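Local coordinates for protein possible thiamine biosynthesis enzyme (Candida albicans, PDB 2X7Q) that is of unknown function but has the periplasmic binding protein fold of the SsuA/TauA solute-binding family and probably binds a small ligand, perhaps related to thiamine biosynthesis, at residues A[23-28]-A[178-183]; A[77-82]-A[290-295]; A[130-135]-A[284-289]; A[139-144]-A[192-197]. The protein carries 1 engineered substitution. All blocks are in the same frame, centred on the assembly; numbering follows the deposited sequence.

Contact 1: A[23-28]-A[178-183]; sequences PEHFST and YFTSKK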
loop_
_atom_site.group_PDB
_atom_site.type_symbol
_atom_site.label_atom_id
_atom_site.label_comp_id
_atom_site.label_asym_id
_atom_site.label_seq_id
_atom_site.Cartn_x
_atom_site.Cartn_y
_atom_site.Cartn_z
ATOM N N PRO A 23 -8.331 5.414 -1.340
ATOM C CA PRO A 23 -9.610 4.988 -1.921
ATOM C C PRO A 23 -9.437 3.951 -3.028
ATOM O O PRO A 23 -9.515 4.285 -4.211
ATOM C CB PRO A 23 -10.183 6.286 -2.499
ATOM C CG PRO A 23 -8.991 7.132 -2.776
ATOM C CD PRO A 23 -8.005 6.808 -1.685
ATOM N N GLU A 24 -9.208 2.703 -2.637
ATOM C CA GLU A 24 -9.109 1.603 -3.590
ATOM C C GLU A 24 -9.947 0.419 -3.120
ATOM O O GLU A 24 -10.621 0.494 -2.093
ATOM C CB GLU A 24 -7.650 1.175 -3.780
ATOM C CG GLU A 24 -6.797 2.184 -4.527
ATOM C CD GLU A 24 -5.383 1.699 -4.754
ATOM O OE1 GLU A 24 -4.877 0.928 -3.919
ATOM O OE2 GLU A 24 -4.767 2.100 -5.761
ATOM N N HIS A 25 -9.899 -0.678 -3.868
ATOM C CA HIS A 25 -10.637 -1.880 -3.501
ATOM C C HIS A 25 -10.209 -2.409 -2.134
ATOM O O HIS A 25 -11.007 -3.010 -1.418
ATOM C CB HIS A 25 -10.467 -2.966 -4.567
ATOM C CG HIS A 25 -9.083 -3.043 -5.133
ATOM N ND1 HIS A 25 -8.841 -3.176 -6.491
ATOM C CD2 HIS A 25 -7.871 -2.998 -4.543
ATOM C CE1 HIS A 25 -7.542 -3.214 -6.698
ATOM N NE2 HIS A 25 -6.923 -3.108 -5.534
ATOM N N PHE A 26 -8.950 -2.181 -1.773
ATOM C CA PHE A 26 -8.421 -2.676 -0.504
ATOM C C PHE A 26 -9.078 -2.015 0.705
ATOM O O PHE A 26 -9.088 -2.579 1.797
ATOM C CB PHE A 26 -6.904 -2.484 -0.433
ATOM C CG PHE A 26 -6.137 -3.367 -1.371
ATOM C CD1 PHE A 26 -5.513 -2.840 -2.489
ATOM C CD2 PHE A 26 -6.043 -4.728 -1.135
ATOM C CE1 PHE A 26 -4.808 -3.654 -3.354
ATOM C CE2 PHE A 26 -5.340 -5.549 -1.996
ATOM C CZ PHE A 26 -4.722 -5.011 -3.108
ATOM N N SER A 27 -9.623 -0.819 0.508
ATOM C CA SER A 27 -10.213 -0.060 1.606
ATOM C C SER A 27 -11.634 -0.525 1.914
ATOM O O SER A 27 -12.294 0.021 2.798
ATOM C CB SER A 27 -10.217 1.433 1.281
ATOM O OG SER A 27 -11.118 1.723 0.232
ATOM N N THR A 28 -12.098 -1.534 1.184
ATOM C CA THR A 28 -13.458 -2.042 1.346
ATOM C C THR A 28 -13.823 -2.372 2.798
ATOM O O THR A 28 -14.845 -1.902 3.295
ATOM C CB THR A 28 -13.719 -3.266 0.439
ATOM O OG1 THR A 28 -13.733 -2.853 -0.933
ATOM C CG2 THR A 28 -15.051 -3.904 0.774
ATOM N N TYR A 178 -2.449 -4.068 -10.728
ATOM C CA TYR A 178 -3.042 -4.743 -11.882
ATOM C C TYR A 178 -4.511 -4.407 -12.118
ATOM O O TYR A 178 -4.862 -3.848 -13.156
ATOM C CB TYR A 178 -2.871 -6.262 -11.770
ATOM C CG TYR A 178 -3.613 -7.033 -12.839
ATOM C CD1 TYR A 178 -3.178 -7.021 -14.159
ATOM C CD2 TYR A 178 -4.747 -7.774 -12.529
ATOM C CE1 TYR A 178 -3.853 -7.720 -15.140
ATOM C CE2 TYR A 178 -5.428 -8.477 -13.505
ATOM C CZ TYR A 178 -4.977 -8.445 -14.809
ATOM O OH TYR A 178 -5.652 -9.144 -15.787
ATOM N N PHE A 179 -5.367 -4.764 -11.167
ATOM C CA PHE A 179 -6.808 -4.596 -11.342
ATOM C C PHE A 179 -7.213 -3.142 -11.544
ATOM O O PHE A 179 -8.284 -2.858 -12.076
ATOM C CB PHE A 179 -7.577 -5.214 -10.173
ATOM C CG PHE A 179 -7.516 -6.714 -10.137
ATOM C CD1 PHE A 179 -8.361 -7.473 -10.928
ATOM C CD2 PHE A 179 -6.611 -7.366 -9.316
ATOM C CE1 PHE A 179 -8.305 -8.854 -10.899
ATOM C CE2 PHE A 179 -6.548 -8.745 -9.282
ATOM C CZ PHE A 179 -7.397 -9.491 -10.074
ATOM N N THR A 180 -6.352 -2.224 -11.121
ATOM C CA THR A 180 -6.596 -0.802 -11.322
ATOM C C THR A 180 -6.244 -0.409 -12.754
ATOM O O THR A 180 -6.804 0.536 -13.308
ATOM C CB THR A 180 -5.780 0.055 -10.331
ATOM O OG1 THR A 180 -6.124 -0.306 -8.987
ATOM C CG2 THR A 180 -6.062 1.534 -10.540
ATOM N N SER A 181 -5.316 -1.154 -13.347
ATOM C CA SER A 181 -4.854 -0.888 -14.704
ATOM C C SER A 181 -5.615 -1.724 -15.727
ATOM O O SER A 181 -5.573 -1.443 -16.925
ATOM C CB SER A 181 -3.358 -1.189 -14.819
ATOM O OG SER A 181 -2.606 -0.483 -13.848
ATOM N N LYS A 182 -6.306 -2.753 -15.248
ATOM C CA LYS A 182 -6.988 -3.693 -16.128
ATOM C C LYS A 182 -7.983 -2.996 -17.048
ATOM O O LYS A 182 -8.096 -3.343 -18.223
ATOM C CB LYS A 182 -7.683 -4.783 -15.311
ATOM C CG LYS A 182 -8.226 -5.931 -16.145
ATOM C CD LYS A 182 -8.768 -7.045 -15.266
ATOM C CE LYS A 182 -9.142 -8.264 -16.089
ATOM N NZ LYS A 182 -10.192 -7.964 -17.096
ATOM N N LYS A 183 -8.699 -2.014 -16.509
ATOM C CA LYS A 183 -9.666 -1.253 -17.291
ATOM C C LYS A 183 -9.039 -0.686 -18.560
ATOM O O LYS A 183 -9.661 -0.679 -19.621
ATOM C CB LYS A 183 -10.257 -0.112 -16.460
ATOM C CG LYS A 183 -11.051 0.897 -17.282
ATOM C CD LYS A 183 -11.478 2.090 -16.435
ATOM C CE LYS A 183 -12.195 3.143 -17.265
ATOM N NZ LYS A 183 -12.636 4.302 -16.447
#
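The imidazole of H25 points one ring carbon, CE1, at the start of helix 178-186: CE1 lies 4.0 Å from F179 CB and equally far from the T180 hydroxyl, OG1. Both atoms meet the ring obliquely, and the side chains of H25 and F179 cross at about a right angle. H25 reaches out with CG between its own backbone N and carbonyl carbon (chi1 39°). F179 touches H25 with its CB alone; its phenyl swings away, and one face of it takes CD2 of Y178, 3.6 Å above the plane and over its centre. Segment 23-28 follows the first strand of one sheet and segment 178-183 follows a strand of the other, so the two meet across the interlobe cleft of the periplasmic binding protein fold, where a glycerol, probably from the crystallisation liquor, lies about 4 Å (nearest atoms) from the F179 side chain. H25 stacks on W258. T180 OG1 is hydrogen-bonded to E177 and Y250, while E24 OE2 stays 4.2 Å from T180 OG1. Behind H25 the loop is tied into a 3-10 turn: E24 O accepts from both N and OG of S27, the hydroxyl approaching in the carbonyl plane at 2.7 Å.

Contact 2: A[77-82]-A[290-295]; sequences FIADIA and GVLAES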
loop_
_atom_site.group_PDB
_atom_site.type_symbol
_atom_site.label_atom_id
_atom_site.label_comp_id
_atom_site.label_asym_id
_atom_site.label_seq_id
_atom_site.Cartn_x
_atom_site.Cartn_y
_atom_site.Cartn_z
ATOM N N PHE A 77 6.404 2.137 4.318
ATOM C CA PHE A 77 6.667 2.394 5.729
ATOM C C PHE A 77 7.975 1.756 6.187
ATOM O O PHE A 77 8.741 2.365 6.932
ATOM C CB PHE A 77 5.504 1.894 6.591
ATOM C CG PHE A 77 4.203 2.600 6.325
ATOM C CD1 PHE A 77 3.975 3.873 6.825
ATOM C CD2 PHE A 77 3.205 1.991 5.578
ATOM C CE1 PHE A 77 2.779 4.527 6.583
ATOM C CE2 PHE A 77 2.006 2.638 5.335
ATOM C CZ PHE A 77 1.794 3.907 5.837
ATOM N N ILE A 78 8.227 0.530 5.740
ATOM C CA ILE A 78 9.453 -0.175 6.104
ATOM C C ILE A 78 10.690 0.586 5.638
ATOM O O ILE A 78 11.645 0.756 6.395
ATOM C CB ILE A 78 9.492 -1.598 5.513
ATOM C CG1 ILE A 78 8.319 -2.428 6.036
ATOM C CG2 ILE A 78 10.816 -2.274 5.841
ATOM C CD1 ILE A 78 8.307 -2.589 7.542
ATOM N N ALA A 79 10.669 1.041 4.390
ATOM C CA ALA A 79 11.794 1.785 3.836
ATOM C C ALA A 79 11.987 3.113 4.560
ATOM O O ALA A 79 13.111 3.488 4.892
ATOM C CB ALA A 79 11.600 2.012 2.344
ATOM N N ASP A 80 10.886 3.817 4.809
ATOM C CA ASP A 80 10.937 5.105 5.491
ATOM C C ASP A 80 11.570 4.962 6.874
ATOM O O ASP A 80 12.362 5.806 7.294
ATOM C CB ASP A 80 9.533 5.704 5.607
ATOM C CG ASP A 80 9.554 7.202 5.848
ATOM O OD1 ASP A 80 10.154 7.931 5.030
ATOM O OD2 ASP A 80 8.967 7.653 6.852
ATOM N N ILE A 81 11.219 3.888 7.577
ATOM C CA ILE A 81 11.782 3.613 8.897
ATOM C C ILE A 81 13.257 3.233 8.792
ATOM O O ILE A 81 14.087 3.701 9.570
ATOM C CB ILE A 81 11.016 2.481 9.613
ATOM C CG1 ILE A 81 9.566 2.896 9.870
ATOM C CG2 ILE A 81 11.703 2.114 10.922
ATOM C CD1 ILE A 81 8.736 1.828 10.553
ATOM N N ALA A 82 13.571 2.381 7.821
ATOM C CA ALA A 82 14.942 1.940 7.585
ATOM C C ALA A 82 15.843 3.105 7.185
ATOM O O ALA A 82 17.064 3.034 7.325
ATOM C CB ALA A 82 14.971 0.857 6.518
ATOM N N GLY A 290 18.891 -2.759 -4.271
ATOM C CA GLY A 290 19.610 -1.500 -4.325
ATOM C C GLY A 290 18.814 -0.309 -3.831
ATOM O O GLY A 290 19.316 0.815 -3.806
ATOM N N VAL A 291 17.568 -0.551 -3.435
ATOM C CA VAL A 291 16.712 0.515 -2.926
ATOM C C VAL A 291 17.252 1.066 -1.610
ATOM O O VAL A 291 17.281 2.279 -1.399
ATOM C CB VAL A 291 15.263 0.031 -2.720
ATOM C CG1 VAL A 291 14.412 1.134 -2.109
ATOM C CG2 VAL A 291 14.668 -0.434 -4.041
ATOM N N LEU A 292 17.673 0.166 -0.727
ATOM C CA LEU A 292 18.232 0.562 0.562
ATOM C C LEU A 292 19.750 0.421 0.582
ATOM O O LEU A 292 20.288 -0.625 0.221
ATOM C CB LEU A 292 17.609 -0.257 1.695
ATOM C CG LEU A 292 16.369 0.324 2.381
ATOM C CD1 LEU A 292 15.400 0.897 1.369
ATOM C CD2 LEU A 292 15.689 -0.745 3.230
ATOM N N ALA A 293 20.434 1.480 1.004
ATOM C CA ALA A 293 21.892 1.487 1.044
ATOM C C ALA A 293 22.417 1.273 2.461
ATOM O O ALA A 293 23.574 0.899 2.653
ATOM C CB ALA A 293 22.430 2.785 0.468
ATOM N N GLU A 294 21.563 1.517 3.451
ATOM C CA GLU A 294 21.936 1.330 4.848
ATOM C C GLU A 294 22.325 -0.119 5.121
ATOM O O GLU A 294 21.764 -1.042 4.528
ATOM C CB GLU A 294 20.792 1.752 5.775
ATOM C CG GLU A 294 20.528 3.253 5.813
ATOM C CD GLU A 294 19.833 3.767 4.564
ATOM O OE1 GLU A 294 19.313 2.943 3.784
ATOM O OE2 GLU A 294 19.801 4.999 4.365
ATOM N N SER A 295 23.288 -0.315 6.016
ATOM C CA SER A 295 23.752 -1.658 6.351
ATOM C C SER A 295 22.635 -2.472 7.000
ATOM O O SER A 295 21.640 -1.916 7.464
ATOM C CB SER A 295 24.968 -1.596 7.279
ATOM O OG SER A 295 24.601 -1.123 8.565
#
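L292 straddles one face of helix 74-82 with its two methyls, CD2 pressing on A82 CB at 3.7 Å and CD1 on A79 CB at 4.1 Å. The two alanines stand one turn apart, and their short side chains let the leucine fork come close to the helix. This is the tight, buried half of the contact, and it is wholly apolar. I299 of helix 296-306 packs against both A82 and L292, so a third element completes the apolar cluster.

Segment 290-295 is the connection between helices 275-289 and 296-306, two of the C-terminal helices of this periplasmic binding protein fold. It opens with G290, whose positive phi (97°) belongs to a Schellman motif closing the first helix, and ends with S295 at the N-cap of the second. Between these two helix ends the chain runs past helix 74-82 without a hydrogen bond between the two segments.

The looser half lies around E294, which is partly exposed. Its CG stands 3.8 Å from A82 O, a van der Waals approach to a carbonyl oxygen that is hydrogen-bonded to R302. The E294 chain bends at chi2 (74°) and curls back, its OE1 accepting a weak bond from A293 N (3.3 Å, 127° at the hydrogen). On this more open side too the helix that follows takes part, I299 touching the E294 side chain.

Contact 3: A[130-135]-A[284-289]; sequences SYVMSF and DTLKLA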
loop_
_atom_site.group_PDB
_atom_site.type_symbol
_atom_site.label_atom_id
_atom_site.label_comp_id
_atom_site.label_asym_id
_atom_site.label_seq_id
_atom_site.Cartn_x
_atom_site.Cartn_y
_atom_site.Cartn_z
ATOM N N SER A 130 5.523 2.481 -7.315
ATOM C CA SER A 130 5.857 2.417 -8.733
ATOM C C SER A 130 7.352 2.638 -8.951
ATOM O O SER A 130 7.925 2.158 -9.929
ATOM C CB SER A 130 5.058 3.455 -9.520
ATOM O OG SER A 130 5.355 4.768 -9.087
ATOM N N TYR A 131 7.975 3.374 -8.036
ATOM C CA TYR A 131 9.406 3.642 -8.110
ATOM C C TYR A 131 10.210 2.494 -7.506
ATOM O O TYR A 131 11.124 1.967 -8.136
ATOM C CB TYR A 131 9.740 4.955 -7.397
ATOM C CG TYR A 131 11.223 5.214 -7.249
ATOM C CD1 TYR A 131 11.892 4.879 -6.079
ATOM C CD2 TYR A 131 11.954 5.793 -8.278
ATOM C CE1 TYR A 131 13.246 5.111 -5.937
ATOM C CE2 TYR A 131 13.310 6.028 -8.146
ATOM C CZ TYR A 131 13.951 5.686 -6.974
ATOM O OH TYR A 131 15.299 5.919 -6.838
ATOM N N VAL A 132 9.865 2.115 -6.280
ATOM C CA VAL A 132 10.572 1.051 -5.574
ATOM C C VAL A 132 10.516 -0.273 -6.331
ATOM O O VAL A 132 11.530 -0.953 -6.481
ATOM C CB VAL A 132 10.001 0.845 -4.157
ATOM C CG1 VAL A 132 10.461 -0.487 -3.585
ATOM C CG2 VAL A 132 10.398 1.998 -3.252
HETATM N N MSE A 133 9.331 -0.627 -6.814
HETATM C CA MSE A 133 9.128 -1.898 -7.500
HETATM C C MSE A 133 9.897 -1.993 -8.813
HETATM O O MSE A 133 10.137 -3.089 -9.311
HETATM C CB MSE A 133 7.637 -2.146 -7.747
HETATM C CG MSE A 133 6.841 -2.462 -6.493
HETATM SE SE MSE A 133 7.546 -4.017 -5.552
HETATM C CE MSE A 133 7.407 -5.320 -6.978
ATOM N N SER A 134 10.276 -0.849 -9.376
ATOM C CA SER A 134 11.044 -0.847 -10.615
ATOM C C SER A 134 12.422 -1.448 -10.367
ATOM O O SER A 134 12.984 -2.115 -11.235
ATOM C CB SER A 134 11.169 0.567 -11.186
ATOM O OG SER A 134 12.085 1.348 -10.445
ATOM N N PHE A 135 12.961 -1.208 -9.175
ATOM C CA PHE A 135 14.242 -1.782 -8.779
ATOM C C PHE A 135 14.114 -3.287 -8.561
ATOM O O PHE A 135 14.948 -4.062 -9.025
ATOM C CB PHE A 135 14.758 -1.112 -7.503
ATOM C CG PHE A 135 15.232 0.302 -7.705
ATOM C CD1 PHE A 135 14.328 1.351 -7.775
ATOM C CD2 PHE A 135 16.585 0.582 -7.819
ATOM C CE1 PHE A 135 14.763 2.650 -7.958
ATOM C CE2 PHE A 135 17.028 1.879 -8.002
ATOM C CZ PHE A 135 16.114 2.915 -8.071
ATOM N N ASP A 284 15.360 -7.542 2.991
ATOM C CA ASP A 284 16.291 -8.349 2.209
ATOM C C ASP A 284 16.097 -8.133 0.711
ATOM O O ASP A 284 17.058 -8.153 -0.057
ATOM C CB ASP A 284 16.145 -9.833 2.555
ATOM C CG ASP A 284 16.658 -10.161 3.943
ATOM O OD1 ASP A 284 17.235 -9.266 4.594
ATOM O OD2 ASP A 284 16.487 -11.317 4.384
ATOM N N THR A 285 14.850 -7.925 0.297
ATOM C CA THR A 285 14.546 -7.697 -1.111
ATOM C C THR A 285 14.997 -6.308 -1.553
ATOM O O THR A 285 15.653 -6.157 -2.584
ATOM C CB THR A 285 13.043 -7.857 -1.408
ATOM O OG1 THR A 285 12.642 -9.206 -1.135
ATOM C CG2 THR A 285 12.750 -7.535 -2.864
ATOM N N LEU A 286 14.647 -5.297 -0.764
ATOM C CA LEU A 286 15.014 -3.918 -1.072
ATOM C C LEU A 286 16.526 -3.717 -1.034
ATOM O O LEU A 286 17.102 -3.099 -1.930
ATOM C CB LEU A 286 14.329 -2.948 -0.108
ATOM C CG LEU A 286 12.799 -2.932 -0.140
ATOM C CD1 LEU A 286 12.249 -1.906 0.844
ATOM C CD2 LEU A 286 12.294 -2.658 -1.543
ATOM N N LYS A 287 17.161 -4.245 0.006
ATOM C CA LYS A 287 18.610 -4.162 0.146
ATOM C C LYS A 287 19.305 -4.799 -1.051
ATOM O O LYS A 287 20.257 -4.241 -1.601
ATOM C CB LYS A 287 19.061 -4.848 1.438
ATOM C CG LYS A 287 20.567 -4.876 1.650
ATOM C CD LYS A 287 21.125 -3.483 1.855
ATOM C CE LYS A 287 22.626 -3.523 2.110
ATOM N NZ LYS A 287 23.191 -2.152 2.321
ATOM N N LEU A 288 18.818 -5.968 -1.449
ATOM C CA LEU A 288 19.401 -6.711 -2.558
ATOM C C LEU A 288 19.102 -6.040 -3.896
ATOM O O LEU A 288 19.842 -6.206 -4.864
ATOM C CB LEU A 288 18.878 -8.149 -2.563
ATOM C CG LEU A 288 19.615 -9.164 -3.439
ATOM C CD1 LEU A 288 21.057 -9.315 -2.984
ATOM C CD2 LEU A 288 18.900 -10.508 -3.408
ATOM N N ALA A 289 18.013 -5.278 -3.939
ATOM C CA ALA A 289 17.591 -4.608 -5.165
ATOM C C ALA A 289 18.265 -3.248 -5.336
ATOM O O ALA A 289 18.208 -2.652 -6.413
ATOM C CB ALA A 289 16.078 -4.462 -5.199
HETATM O O HOH W 1 17.573 -3.255 -9.068
#
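Two helices meet here in a small, partly buried packing contact: V132 and F135 of helix 129-141, beside one sheet, touch L286 and A289 near the end of helix 275-289. The closest pair is V132 CG1 and L286 CD2 at 3.5 Å, tighter than usual for two methyls, with the side chains crossing at about a right angle. V132 carries CG1 anti to its backbone N (chi1 164°), the branch that does the touching. One turn on, the backbones draw close, and F135 CB lies 4.3 Å from A289 CB. Helix 275-289 also packs on helix 74-82, and T285 touches P199 and W200 in the connection between the two sheets, so the contact joins parts of both lobes of the periplasmic binding protein fold. The F135 ring turns away from the partner helix. It offers its edge to A289 O, which sits near the ring plane 3.9 Å from CD2, and it lays CE1 over one face of the Y131 ring, 3.3 Å above the plane. A water bridges the two helices, donating to F135 O at 2.7 Å and to A289 O, in the last residue of helix 275-289, at 2.8 Å.

Contact 4: A[139-144]-A[192-197]; sequences HQLGVP and QIDQIY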
loop_
_atom_site.group_PDB
_atom_site.type_symbol
_atom_site.label_atom_id
_atom_site.label_comp_id
_atom_site.label_asym_id
_atom_site.label_seq_id
_atom_site.Cartn_x
_atom_site.Cartn_y
_atom_site.Cartn_z
ATOM N N HIS A 139 16.027 -6.295 -10.751
ATOM C CA HIS A 139 16.869 -7.341 -10.168
ATOM C C HIS A 139 16.429 -8.739 -10.603
ATOM O O HIS A 139 17.264 -9.603 -10.861
ATOM C CB HIS A 139 16.897 -7.230 -8.638
ATOM C CG HIS A 139 17.788 -8.225 -7.969
ATOM N ND1 HIS A 139 19.160 -8.053 -7.858
ATOM C CD2 HIS A 139 17.520 -9.401 -7.355
ATOM C CE1 HIS A 139 19.681 -9.074 -7.220
ATOM N NE2 HIS A 139 18.706 -9.914 -6.898
ATOM N N GLN A 140 15.120 -8.954 -10.693
ATOM C CA GLN A 140 14.578 -10.241 -11.112
ATOM C C GLN A 140 14.814 -10.483 -12.600
ATOM O O GLN A 140 14.928 -11.622 -13.043
ATOM C CB GLN A 140 13.083 -10.310 -10.805
ATOM C CG GLN A 140 12.422 -11.605 -11.225
ATOM C CD GLN A 140 10.917 -11.546 -11.108
ATOM O OE1 GLN A 140 10.374 -11.450 -10.009
ATOM N NE2 GLN A 140 10.231 -11.606 -12.244
ATOM N N LEU A 141 14.885 -9.399 -13.367
ATOM C CA LEU A 141 15.102 -9.480 -14.807
ATOM C C LEU A 141 16.559 -9.777 -15.138
ATOM O O LEU A 141 16.867 -10.270 -16.222
ATOM C CB LEU A 141 14.662 -8.181 -15.485
ATOM C CG LEU A 141 13.264 -8.174 -16.104
ATOM C CD1 LEU A 141 12.331 -9.096 -15.343
ATOM C CD2 LEU A 141 12.708 -6.759 -16.145
ATOM N N GLY A 142 17.449 -9.485 -14.195
ATOM C CA GLY A 142 18.868 -9.719 -14.392
ATOM C C GLY A 142 19.566 -8.521 -15.002
ATOM O O GLY A 142 20.753 -8.576 -15.322
ATOM N N VAL A 143 18.820 -7.434 -15.161
ATOM C CA VAL A 143 19.366 -6.207 -15.723
ATOM C C VAL A 143 19.680 -5.210 -14.612
ATOM O O VAL A 143 19.125 -5.303 -13.518
ATOM C CB VAL A 143 18.389 -5.569 -16.730
ATOM C CG1 VAL A 143 18.097 -6.535 -17.867
ATOM C CG2 VAL A 143 17.101 -5.153 -16.034
ATOM N N PRO A 144 20.582 -4.255 -14.886
ATOM C CA PRO A 144 20.911 -3.224 -13.896
ATOM C C PRO A 144 19.709 -2.324 -13.620
ATOM O O PRO A 144 18.887 -2.111 -14.512
ATOM C CB PRO A 144 22.024 -2.424 -14.582
ATOM C CG PRO A 144 21.820 -2.661 -16.041
ATOM C CD PRO A 144 21.335 -4.079 -16.138
ATOM N N GLN A 192 -0.047 -4.223 -21.436
ATOM C CA GLN A 192 0.741 -4.935 -20.435
ATOM C C GLN A 192 1.891 -5.703 -21.072
ATOM O O GLN A 192 1.713 -6.375 -22.088
ATOM C CB GLN A 192 -0.140 -5.895 -19.634
ATOM C CG GLN A 192 0.628 -6.766 -18.652
ATOM C CD GLN A 192 -0.262 -7.747 -17.921
ATOM O OE1 GLN A 192 0.033 -8.939 -17.855
ATOM N NE2 GLN A 192 -1.357 -7.248 -17.364
ATOM N N ILE A 193 3.068 -5.606 -20.463
ATOM C CA ILE A 193 4.245 -6.306 -20.960
ATOM C C ILE A 193 4.835 -7.230 -19.900
ATOM O O ILE A 193 5.686 -8.066 -20.202
ATOM C CB ILE A 193 5.333 -5.322 -21.436
ATOM C CG1 ILE A 193 5.805 -4.437 -20.279
ATOM C CG2 ILE A 193 4.817 -4.476 -22.586
ATOM C CD1 ILE A 193 6.900 -3.462 -20.670
ATOM N N ASP A 194 4.374 -7.083 -18.660
ATOM C CA ASP A 194 4.881 -7.896 -17.559
ATOM C C ASP A 194 4.092 -7.671 -16.267
ATOM O O ASP A 194 3.370 -6.682 -16.130
ATOM C CB ASP A 194 6.362 -7.590 -17.328
ATOM C CG ASP A 194 7.088 -8.711 -16.614
ATOM O OD1 ASP A 194 6.462 -9.757 -16.342
ATOM O OD2 ASP A 194 8.291 -8.544 -16.327
ATOM N N GLN A 195 4.233 -8.603 -15.328
ATOM C CA GLN A 195 3.629 -8.482 -14.005
ATOM C C GLN A 195 4.655 -8.876 -12.951
ATOM O O GLN A 195 5.710 -9.411 -13.283
ATOM C CB GLN A 195 2.392 -9.373 -13.886
ATOM C CG GLN A 195 1.227 -8.962 -14.770
ATOM C CD GLN A 195 0.010 -9.851 -14.578
ATOM O OE1 GLN A 195 0.074 -10.872 -13.892
ATOM N NE2 GLN A 195 -1.107 -9.466 -15.185
ATOM N N ILE A 196 4.352 -8.609 -11.683
ATOM C CA ILE A 196 5.260 -8.969 -10.598
ATOM C C ILE A 196 4.616 -8.804 -9.225
ATOM O O ILE A 196 4.109 -7.734 -8.891
ATOM C CB ILE A 196 6.572 -8.156 -10.654
ATOM C CG1 ILE A 196 7.480 -8.525 -9.480
ATOM C CG2 ILE A 196 6.281 -6.668 -10.660
ATOM C CD1 ILE A 196 8.790 -7.769 -9.462
ATOM N N TYR A 197 4.637 -9.872 -8.437
ATOM C CA TYR A 197 4.077 -9.846 -7.092
ATOM C C TYR A 197 5.082 -9.281 -6.099
ATOM O O TYR A 197 6.293 -9.352 -6.316
ATOM C CB TYR A 197 3.671 -11.255 -6.650
ATOM C CG TYR A 197 2.482 -11.831 -7.388
ATOM C CD1 TYR A 197 1.185 -11.556 -6.978
ATOM C CD2 TYR A 197 2.661 -12.663 -8.482
ATOM C CE1 TYR A 197 0.097 -12.085 -7.649
ATOM C CE2 TYR A 197 1.584 -13.198 -9.159
ATOM C CZ TYR A 197 0.302 -12.907 -8.738
ATOM O OH TYR A 197 -0.777 -13.436 -9.409
#
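Q140 and L141, in the last turn of helix 129-141, lean over I196 and D194 on strand 190-197, an edge strand of the five-stranded mixed sheet in one lobe of the periplasmic binding protein fold. The helix lies against this sheet, and the strand is hydrogen-bonded through its backbone to strand 100-106.

Contacts across the pair are van der Waals touches between unlike groups, and in both the two side chains lie alongside one another, head to tail. Q140 reaches out fully extended, with CG anti to its backbone N (chi1 179°). Its OE1 comes to 4.0 Å from I196 CD1; Q140 was modelled in two conformers, so this touch is doubtful. In the second pair L141 CD1 lies 4.2 Å from D194 OD2.

Apolar packing is supplied by the preceding turns of the same helix: M133 and V136 cover the buried I196, and L137 touches D194, while A115 touches both L141 and D194.

No hydrogen bond crosses between the two segments. G142, with positive phi, ends the helix in a Schellman motif. On the strand, Q195 N donates to D194 OD1 at 2.7 Å, approaching from above the carboxylate plane, 46° out of it.

Overall arrangement
Contacts 2, 3 and 4 form a chain of neighbours. Contacts 2 and 3 have centres 10 Å apart and are joined where helix 275-289 runs into segment 290-295; K287 NZ probably hydrogen-bonds E294 O at 2.9 Å. Contacts 3 and 4 share helix 129-141, their centres 11 Å apart, and M133 CE lies 3.8 Å from I196 CD1. Contact 1 stands apart at the interlobe cleft, next to the glycerol, with its centre 26, 22 and 21 Å from those of contacts 2, 3 and 4. It nevertheless touches contact 4, since helix 178-186 leads into strand 190-197 and Y178 packs on Q195. Contacts 1 and 2 lie on opposite sides of the chain's centre.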